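Local coordinates for protein bacteriophage virulence determinant (Salmonella enterica subsp. enterica serovar Typhimurium str. 14028S, PDB 6GGR) that is probably a zinc metalloprotease effector of the PipA family, related to enzymes that cleave NF-kappaB subunits in the infected host cell, at residues 175-180 against 206-211; 16-21 against 187-192. All coordinates share one frame; numbering follows the deposited sequence.

The two interactions lie on the same side of the chain's centre, their own centres about 11 Å apart, and meet at the start of helix 186-197. Their segments alternate along the chain: 16-21, 175-180, 187-192 and 206-211. Interaction 2 ties the N-terminal region to this helix, whereas interaction 1 pairs the loop leading into it with the C-terminal tail that follows it. Val187 and Val188 join the two, packing against Asp177 and Tyr208. The first and last parts of the chain are thereby gathered beside the zinc site, where helix 160-173 contributes His166 and His170 and the next loop contributes Asp177.

Interaction 1 (175-180 against 206-211); sequences LQDKED and IAYEFS
The zinc site of this PipA-family protein is where the contact begins: Asp177, one of its metal ligands, lies against the ring of Tyr208 from the C-terminal tail. The two side chains cross at about a right angle, with Asp177 CB over one face of the ring, 3.9 Å from the Tyr208 ring centroid and displaced toward the rim. This is a CH-pi contact, in which the broad tyrosine face receives the aspartate methylene. The carboxylate plane is turned 29° from the ring plane, and of its two oxygens OD2 lies on the side of the phenol end, Asp177 OD2 being 3.5 Å from Tyr208 OH. On the tyrosine side, CG stands anti to the backbone N (chi1 -176°), which carries the ring out of the tail toward the loop. Val188 of helix 186-197 also packs on it, with Val188 CG2 3.8 Å from Tyr208 CD1.

His166 and His170, on helix 160-173, have the spacing of the two histidines of a zincin HExxH motif, though in this chain the sequence is HQVVH, with glutamine in the glutamate position; Asp177 is the third ligand. No zinc is bound to this chain in the model; here Asp177 OD2 hydrogen-bonds to His170 NE2 and weakly to His166 NE2. A short aspartate suits the place because it presents a carboxylate close to the backbone. Another protein chain reaches the same spot: its acidic side chain bonds to Asp177 N, and its backbone bonds weakly to Tyr208 OH.

At the exposed margin, Lys178 NZ stays 4.2 Å from Glu209 OE2, so their opposite charges probably attract without forming a salt bridge.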
loop_
_atom_site.group_PDB
_atom_site.type_symbol
_atom_site.label_atom_id
_atom_site.label_comp_id
_atom_site.label_asym_id
_atom_site.label_seq_id
_atom_site.Cartn_x
_atom_site.Cartn_y
_atom_site.Cartn_z
ATOM N N LEU B 175 1.200 14.380 -7.837
ATOM C CA LEU B 175 0.939 14.742 -6.453
ATOM C C LEU B 175 0.847 13.496 -5.579
ATOM O O LEU B 175 0.554 12.394 -6.049
ATOM C CB LEU B 175 -0.354 15.553 -6.341
ATOM C CG LEU B 175 -0.437 16.824 -7.193
ATOM C CD1 LEU B 175 -1.733 17.568 -6.909
ATOM C CD2 LEU B 175 0.762 17.734 -6.962
ATOM N N GLN B 176 1.020 13.701 -4.285
ATOM C CA GLN B 176 0.973 12.639 -3.295
ATOM C C GLN B 176 -0.283 12.715 -2.461
ATOM O O GLN B 176 -0.987 13.677 -2.442
ATOM C CB GLN B 176 2.216 12.630 -2.353
ATOM C CG GLN B 176 3.580 12.579 -3.038
ATOM C CD GLN B 176 4.757 12.417 -2.012
ATOM O OE1 GLN B 176 4.856 13.198 -1.073
ATOM N NE2 GLN B 176 5.595 11.396 -2.162
ATOM N N ASP B 177 -0.549 11.645 -1.761
ATOM C CA ASP B 177 -1.714 11.637 -0.888
ATOM C C ASP B 177 -1.474 12.449 0.377
ATOM O O ASP B 177 -2.432 12.959 0.970
ATOM C CB ASP B 177 -2.086 10.196 -0.532
ATOM C CG ASP B 177 -2.638 9.426 -1.716
ATOM O OD1 ASP B 177 -3.717 9.804 -2.214
ATOM O OD2 ASP B 177 -1.990 8.453 -2.153
ATOM N N LYS B 178 -0.215 12.594 0.788
ATOM C CA LYS B 178 0.134 13.317 2.007
ATOM C C LYS B 178 -0.123 14.805 1.813
ATOM O O LYS B 178 0.603 15.477 1.073
ATOM C CB LYS B 178 1.601 13.077 2.358
ATOM C CG LYS B 178 1.945 11.641 2.700
ATOM C CD LYS B 178 1.471 11.275 4.094
ATOM C CE LYS B 178 1.483 9.770 4.304
ATOM N NZ LYS B 178 1.046 9.394 5.676
ATOM N N GLU B 179 -1.148 15.329 2.479
ATOM C CA GLU B 179 -1.380 16.767 2.548
ATOM C C GLU B 179 -1.535 17.160 4.008
ATOM O O GLU B 179 -2.475 16.722 4.678
ATOM C CB GLU B 179 -2.610 17.191 1.743
ATOM C CG GLU B 179 -2.840 18.694 1.794
ATOM C CD GLU B 179 -4.051 19.147 1.004
ATOM O OE1 GLU B 179 -4.785 18.288 0.468
ATOM O OE2 GLU B 179 -4.269 20.375 0.927
ATOM N N ASP B 180 -0.599 17.965 4.495
ATOM C CA ASP B 180 -0.734 18.632 5.783
ATOM C C ASP B 180 -2.128 19.224 5.965
ATOM O O ASP B 180 -2.598 20.015 5.141
ATOM C CB ASP B 180 0.323 19.732 5.889
ATOM C CG ASP B 180 1.715 19.173 6.050
ATOM O OD1 ASP B 180 1.840 17.970 6.363
ATOM O OD2 ASP B 180 2.682 19.946 5.887
ATOM N N ILE B 206 -13.900 9.788 2.426
ATOM C CA ILE B 206 -13.806 10.956 3.297
ATOM C C ILE B 206 -12.446 11.092 3.963
ATOM O O ILE B 206 -12.136 12.169 4.494
ATOM C CB ILE B 206 -14.900 10.924 4.385
ATOM C CG1 ILE B 206 -14.660 9.774 5.373
ATOM C CG2 ILE B 206 -16.277 10.805 3.737
ATOM C CD1 ILE B 206 -15.682 9.697 6.496
ATOM N N ALA B 207 -11.626 10.041 3.957
ATOM C CA ALA B 207 -10.311 10.092 4.578
ATOM C C ALA B 207 -9.408 9.073 3.902
ATOM O O ALA B 207 -9.870 8.029 3.432
ATOM C CB ALA B 207 -10.388 9.814 6.082
ATOM N N TYR B 208 -8.113 9.389 3.858
ATOM C CA TYR B 208 -7.154 8.464 3.265
ATOM C C TYR B 208 -6.904 7.270 4.181
ATOM O O TYR B 208 -6.877 6.124 3.719
ATOM C CB TYR B 208 -5.844 9.188 2.952
ATOM C CG TYR B 208 -4.832 8.322 2.240
ATOM C CD1 TYR B 208 -4.918 8.103 0.871
ATOM C CD2 TYR B 208 -3.789 7.722 2.937
ATOM C CE1 TYR B 208 -3.997 7.311 0.216
ATOM C CE2 TYR B 208 -2.862 6.929 2.289
ATOM C CZ TYR B 208 -2.971 6.728 0.928
ATOM O OH TYR B 208 -2.055 5.941 0.271
ATOM N N GLU B 209 -6.729 7.514 5.476
ATOM C CA GLU B 209 -6.539 6.455 6.455
ATOM C C GLU B 209 -7.761 6.355 7.359
ATOM O O GLU B 209 -8.578 7.275 7.444
ATOM C CB GLU B 209 -5.275 6.702 7.288
ATOM C CG GLU B 209 -4.042 5.958 6.764
ATOM C CD GLU B 209 -2.777 6.799 6.778
ATOM O OE1 GLU B 209 -2.778 7.884 7.396
ATOM O OE2 GLU B 209 -1.777 6.372 6.161
ATOM N N PHE B 210 -7.881 5.212 8.029
ATOM C CA PHE B 210 -9.014 4.958 8.902
ATOM C C PHE B 210 -8.862 5.713 10.221
ATOM O O PHE B 210 -7.796 6.237 10.555
ATOM C CB PHE B 210 -9.156 3.461 9.181
ATOM C CG PHE B 210 -9.757 2.687 8.047
ATOM C CD1 PHE B 210 -11.079 2.882 7.686
ATOM C CD2 PHE B 210 -9.005 1.751 7.354
ATOM C CE1 PHE B 210 -11.640 2.170 6.643
ATOM C CE2 PHE B 210 -9.561 1.033 6.311
ATOM C CZ PHE B 210 -10.882 1.244 5.955
ATOM N N SER B 211 -9.956 5.758 10.977
ATOM C CA SER B 211 -9.933 6.280 12.339
ATOM C C SER B 211 -11.099 5.719 13.146
ATOM O O SER B 211 -11.005 4.631 13.715
ATOM C CB SER B 211 -9.983 7.808 12.336
ATOM O OG SER B 211 -8.685 8.361 12.188
#

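Interaction 2 (16-21 against 187-192); sequences PEHQDN and VVEYTN
His18 lays the face of its imidazole over Glu189, while the ring edge points at Asn192. The histidine and glutamate side chains run past each other in opposite directions, their ring and carboxylate planes only 9° apart, so the two flat groups stack. Glu189 CG lies almost straight over the ring, 3.8 Å from the His18 ring centroid, in a CH-pi contact. Beyond it, the carboxyl carbon is displaced toward the rim, with Glu189 CD 3.7 Å from His18 CG. Chi2 of Glu189 (-148°), bent modestly from fully extended, lets the chain run on along the imidazole, so that the carboxylate lies beside the CG end of the ring. At the ring tip, His18 CE1 comes within 3.2 Å of Glu189 O.

Asn192 meets the ring at its edge. Its amide is nearly coplanar with the imidazole, and Asn192 ND2 donates to His18 NE2 at 3.2 Å with an N-H...N angle of 170°, the partner lying in the plane of both groups. Since NE2 accepts, the proton is probably on ND1, which bonds to Asp14 OD1; the ring is thus held at both nitrogens.

This joins the weakly bonded helix 16-19 to one side of helix 186-197, whose Glu189 and Asn192 stand three residues apart, close to one helical turn, and so can serve the same histidine. Glutamate suits its place because its methylenes and flat carboxylate cover the ring while both oxygens still reach arginines; asparagine suits its place because one amide offers both a donor and an acceptor. Arg162 bonds to Asn192 OD1, fixing which end of the amide is the donor, and Arg205 O takes a further bond from ND2. Buried Glu189 forms salt bridges through OE1 to Arg26 and through OE2 to Arg184, which probably stabilise its negative charge.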
loop_
_atom_site.group_PDB
_atom_site.type_symbol
_atom_site.label_atom_id
_atom_site.label_comp_id
_atom_site.label_asym_id
_atom_site.label_seq_id
_atom_site.Cartn_x
_atom_site.Cartn_y
_atom_site.Cartn_z
ATOM N N PRO B 16 -19.825 17.858 -1.889
ATOM C CA PRO B 16 -20.131 18.303 -0.518
ATOM C C PRO B 16 -19.187 17.718 0.517
ATOM O O PRO B 16 -18.869 18.392 1.506
ATOM C CB PRO B 16 -21.572 17.819 -0.300
ATOM C CG PRO B 16 -22.119 17.559 -1.660
ATOM C CD PRO B 16 -20.966 17.169 -2.517
ATOM N N GLU B 17 -18.732 16.478 0.323
ATOM C CA GLU B 17 -17.794 15.853 1.247
ATOM C C GLU B 17 -16.439 16.551 1.274
ATOM O O GLU B 17 -15.626 16.246 2.151
ATOM C CB GLU B 17 -17.607 14.374 0.882
ATOM C CG GLU B 17 -18.860 13.508 1.071
ATOM C CD GLU B 17 -19.846 13.612 -0.090
ATOM O OE1 GLU B 17 -19.608 14.425 -1.009
ATOM O OE2 GLU B 17 -20.860 12.879 -0.087
ATOM N N HIS B 18 -16.182 17.473 0.347
ATOM C CA HIS B 18 -14.924 18.207 0.279
ATOM C C HIS B 18 -15.046 19.650 0.741
ATOM O O HIS B 18 -14.233 20.115 1.545
ATOM C CB HIS B 18 -14.389 18.209 -1.156
ATOM C CG HIS B 18 -14.097 16.850 -1.698
ATOM N ND1 HIS B 18 -13.811 16.633 -3.028
ATOM C CD2 HIS B 18 -14.036 15.641 -1.095
ATOM C CE1 HIS B 18 -13.594 15.345 -3.222
ATOM N NE2 HIS B 18 -13.722 14.721 -2.065
ATOM N N GLN B 19 -16.053 20.373 0.239
ATOM C CA GLN B 19 -16.044 21.833 0.281
ATOM C C GLN B 19 -15.798 22.392 1.677
ATOM O O GLN B 19 -15.325 23.527 1.797
ATOM C CB GLN B 19 -17.364 22.383 -0.268
ATOM C CG GLN B 19 -17.790 21.767 -1.595
ATOM C CD GLN B 19 -18.184 22.808 -2.630
ATOM O OE1 GLN B 19 -17.339 23.538 -3.149
ATOM N NE2 GLN B 19 -19.475 22.878 -2.937
ATOM N N ASP B 20 -16.112 21.644 2.733
ATOM C CA ASP B 20 -15.748 22.047 4.089
ATOM C C ASP B 20 -14.365 21.469 4.377
ATOM O O ASP B 20 -14.201 20.252 4.506
ATOM C CB ASP B 20 -16.795 21.592 5.106
ATOM C CG ASP B 20 -16.752 20.104 5.379
ATOM O OD1 ASP B 20 -16.821 19.311 4.415
ATOM O OD2 ASP B 20 -16.641 19.729 6.566
ATOM N N ASN B 21 -13.371 22.346 4.457
ATOM C CA ASN B 21 -11.968 21.950 4.428
ATOM C C ASN B 21 -11.692 21.158 3.158
ATOM O O ASN B 21 -11.436 19.947 3.222
ATOM C CB ASN B 21 -11.576 21.119 5.648
ATOM C CG ASN B 21 -10.109 20.721 5.626
ATOM O OD1 ASN B 21 -9.303 21.325 4.915
ATOM N ND2 ASN B 21 -9.758 19.696 6.395
ATOM N N VAL B 187 -5.222 13.572 -4.379
ATOM C CA VAL B 187 -5.534 12.457 -5.269
ATOM C C VAL B 187 -6.879 11.841 -4.910
ATOM O O VAL B 187 -7.669 11.485 -5.794
ATOM C CB VAL B 187 -4.398 11.419 -5.225
ATOM C CG1 VAL B 187 -4.761 10.168 -6.024
ATOM C CG2 VAL B 187 -3.128 12.041 -5.770
ATOM N N VAL B 188 -7.153 11.687 -3.615
ATOM C CA VAL B 188 -8.450 11.173 -3.188
ATOM C C VAL B 188 -9.562 12.102 -3.660
ATOM O O VAL B 188 -10.568 11.660 -4.226
ATOM C CB VAL B 188 -8.474 10.987 -1.660
ATOM C CG1 VAL B 188 -9.890 10.686 -1.169
ATOM C CG2 VAL B 188 -7.519 9.863 -1.247
ATOM N N GLU B 189 -9.397 13.407 -3.443
ATOM C CA GLU B 189 -10.459 14.341 -3.799
ATOM C C GLU B 189 -10.717 14.321 -5.300
ATOM O O GLU B 189 -11.869 14.240 -5.740
ATOM C CB GLU B 189 -10.115 15.750 -3.310
ATOM C CG GLU B 189 -10.050 15.850 -1.788
ATOM C CD GLU B 189 -10.468 17.205 -1.254
ATOM O OE1 GLU B 189 -10.652 18.141 -2.061
ATOM O OE2 GLU B 189 -10.612 17.333 -0.018
ATOM N N TYR B 190 -9.651 14.378 -6.103
ATOM C CA TYR B 190 -9.793 14.216 -7.548
ATOM C C TYR B 190 -10.517 12.920 -7.882
ATOM O O TYR B 190 -11.458 12.907 -8.684
ATOM C CB TYR B 190 -8.415 14.227 -8.218
ATOM C CG TYR B 190 -7.896 15.584 -8.634
ATOM C CD1 TYR B 190 -8.714 16.504 -9.280
ATOM C CD2 TYR B 190 -6.574 15.938 -8.398
ATOM C CE1 TYR B 190 -8.230 17.741 -9.670
ATOM C CE2 TYR B 190 -6.083 17.173 -8.780
ATOM C CZ TYR B 190 -6.914 18.069 -9.416
ATOM O OH TYR B 190 -6.424 19.297 -9.798
ATOM N N THR B 191 -10.079 11.811 -7.280
ATOM C CA THR B 191 -10.688 10.521 -7.577
ATOM C C THR B 191 -12.167 10.519 -7.211
ATOM O O THR B 191 -13.003 10.042 -7.989
ATOM C CB THR B 191 -9.933 9.407 -6.843
ATOM O OG1 THR B 191 -8.560 9.409 -7.260
ATOM C CG2 THR B 191 -10.531 8.044 -7.145
ATOM N N ASN B 192 -12.518 11.070 -6.044
ATOM C CA ASN B 192 -13.925 11.152 -5.658
ATOM C C ASN B 192 -14.742 11.894 -6.709
ATOM O O ASN B 192 -15.836 11.458 -7.087
ATOM C CB ASN B 192 -14.070 11.846 -4.305
ATOM C CG ASN B 192 -13.650 10.966 -3.138
ATOM O OD1 ASN B 192 -13.487 9.754 -3.274
ATOM N ND2 ASN B 192 -13.496 11.580 -1.973
#